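Local coordinates for glycosyl hydrolases family 31 family protein (Aspergillus niger, PDB 6DRU), which cleaves alpha-xylose from the non-reducing terminal glucose of xyloglucan oligosaccharides, as a member of glycoside hydrolase family 31, at residues V515-F520 against R543-T548. Numbering follows the deposited sequence.
Sequences VDAGGF and RWLAWT. With XYS (alpha-D-xylopyranose), chain N.
The type II turn that runs from Asp516 to Gly519 lies over one face of the Trp544 indole. CB of Trp544 meets Gly518 N and CA. CG is anti to the backbone N of Trp544 (chi1 -151°), which sends the indole along the turn. CG and CD2 of Trp544 stay against Gly518 N, and CD1 reaches Ala517 CA at 3.9 Å. NE1 of Trp544 lies 3.5 Å from Asp516 O, but the angle is too poor for a hydrogen bond. Asp516 O accepts the hydrogen bond of Gly519 N at 3.0 Å, which closes the turn. Farther out, CE3 faces the carbonyl carbon of Gly518, and CZ2 and CZ3 lie against Gly519 N. At the tip, CH2 of Trp544 comes 3.6 Å from Gly519 CA. Gly519 CA makes a CH-pi contact over the six-membered ring, and Ala517 CA makes one over the five-membered ring. Val515 CG2 meets the same indole at its edge, 4.0 Å from NE1, and also touches Trp547 CZ3. Ala517 CB sits 3.6 Å from Thr548 CG2 and also meets Leu545 CD2. Thr548 OG1 turns back to its own helix and bonds Leu545 O at 2.7 Å.

The turn follows barrel strand 513-514 and leads to Phe520 in the xylose pocket, where Phe520 CE1 is 3.3 Å from O4 of the sugar. The carboxylate end of Asp516 leads away from the helix, and its OD2 forms a salt bridge with Arg555, near Asp487, the probable proton donor. Helix 535-548 backs this active-site loop of the TIM barrel, with helix 492-508 against Trp544 and Trp547, and strand 554-555 against Leu545 and Thr548.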
# COMPACT_ATOMS: atom_id res chain seq x y z
N VAL A 515 0.69 41.11 7.79
CA VAL A 515 1.72 40.52 8.63
C VAL A 515 1.42 40.86 10.09
O VAL A 515 0.46 41.57 10.40
CB VAL A 515 3.13 41.01 8.26
CG1 VAL A 515 3.61 40.38 6.98
CG2 VAL A 515 3.16 42.53 8.18
N ASP A 516 2.27 40.35 10.98
CA ASP A 516 2.30 40.78 12.38
C ASP A 516 3.33 41.90 12.51
O ASP A 516 4.53 41.67 12.33
CB ASP A 516 2.65 39.61 13.29
CG ASP A 516 1.52 38.62 13.43
OD1 ASP A 516 1.71 37.60 14.13
OD2 ASP A 516 0.46 38.83 12.81
N ALA A 517 2.86 43.11 12.81
CA ALA A 517 3.75 44.25 12.96
C ALA A 517 4.73 44.01 14.10
O ALA A 517 4.33 43.94 15.27
CB ALA A 517 2.96 45.53 13.19
N GLY A 518 6.01 43.89 13.78
CA GLY A 518 7.04 43.65 14.77
C GLY A 518 7.46 42.21 14.92
O GLY A 518 8.30 41.92 15.79
N GLY A 519 6.92 41.30 14.12
CA GLY A 519 7.18 39.89 14.29
C GLY A 519 6.30 39.28 15.37
O GLY A 519 5.54 39.97 16.05
N PHE A 520 6.41 37.96 15.52
CA PHE A 520 5.63 37.24 16.51
C PHE A 520 6.49 36.62 17.60
O PHE A 520 6.31 36.93 18.78
CB PHE A 520 4.79 36.15 15.83
CG PHE A 520 4.05 35.27 16.80
CD1 PHE A 520 2.93 35.74 17.46
CD2 PHE A 520 4.49 33.99 17.06
CE1 PHE A 520 2.25 34.94 18.36
CE2 PHE A 520 3.83 33.18 17.96
CZ PHE A 520 2.70 33.66 18.61
N ARG A 543 10.09 50.68 12.62
CA ARG A 543 10.28 50.41 11.20
C ARG A 543 9.21 49.46 10.68
O ARG A 543 8.66 49.66 9.59
CB ARG A 543 11.67 49.83 10.95
CG ARG A 543 12.82 50.77 11.27
CD ARG A 543 12.84 51.96 10.32
NE ARG A 543 14.12 52.65 10.35
CZ ARG A 543 14.41 53.73 9.63
NH1 ARG A 543 13.49 54.24 8.81
NH2 ARG A 543 15.60 54.29 9.72
N TRP A 544 8.90 48.41 11.45
CA TRP A 544 7.93 47.41 11.03
C TRP A 544 6.52 47.99 11.02
O TRP A 544 5.76 47.79 10.06
CB TRP A 544 8.02 46.19 11.95
CG TRP A 544 7.66 44.89 11.31
CD1 TRP A 544 6.64 44.66 10.43
CD2 TRP A 544 8.31 43.63 11.50
NE1 TRP A 544 6.62 43.33 10.07
CE2 TRP A 544 7.64 42.68 10.72
CE3 TRP A 544 9.41 43.22 12.27
CZ2 TRP A 544 8.02 41.34 10.67
CZ3 TRP A 544 9.79 41.89 12.22
CH2 TRP A 544 9.09 40.97 11.43
N LEU A 545 6.14 48.68 12.09
CA LEU A 545 4.80 49.27 12.18
C LEU A 545 4.57 50.28 11.06
O LEU A 545 3.45 50.39 10.54
CB LEU A 545 4.61 49.93 13.55
CG LEU A 545 3.22 50.36 14.01
CD1 LEU A 545 2.82 51.73 13.46
CD2 LEU A 545 2.18 49.31 13.63
N ALA A 546 5.61 51.01 10.67
CA ALA A 546 5.48 51.97 9.57
C ALA A 546 5.15 51.26 8.26
O ALA A 546 4.38 51.77 7.45
CB ALA A 546 6.75 52.80 9.44
N TRP A 547 5.74 50.08 8.05
CA TRP A 547 5.49 49.35 6.81
C TRP A 547 4.05 48.87 6.73
O TRP A 547 3.45 48.88 5.65
CB TRP A 547 6.46 48.17 6.70
CG TRP A 547 6.18 47.29 5.52
CD1 TRP A 547 5.88 47.68 4.25
CD2 TRP A 547 6.17 45.85 5.50
NE1 TRP A 547 5.68 46.59 3.44
CE2 TRP A 547 5.86 45.45 4.19
CE3 TRP A 547 6.40 44.87 6.47
CZ2 TRP A 547 5.77 44.11 3.82
CZ3 TRP A 547 6.31 43.54 6.10
CH2 TRP A 547 6.00 43.18 4.79
N THR A 548 3.48 48.43 7.85
CA THR A 548 2.11 47.92 7.84
C THR A 548 1.10 48.98 7.44
O THR A 548 -0.02 48.64 7.06
CB THR A 548 1.76 47.35 9.22
OG1 THR A 548 1.70 48.41 10.18
CG2 THR A 548 2.80 46.34 9.66
C1 XYS N . -0.50 30.88 16.68
C2 XYS N . -0.77 32.12 15.85
C3 XYS N . -0.52 33.34 16.71
C4 XYS N . -1.32 33.24 17.99
C5 XYS N . -1.04 31.91 18.65
O1 XYS N . 0.83 30.90 17.13
O2 XYS N . 0.07 32.13 14.73
O3 XYS N . -0.91 34.50 16.00
O4 XYS N . -0.94 34.28 18.86
O5 XYS N . -1.38 30.86 17.78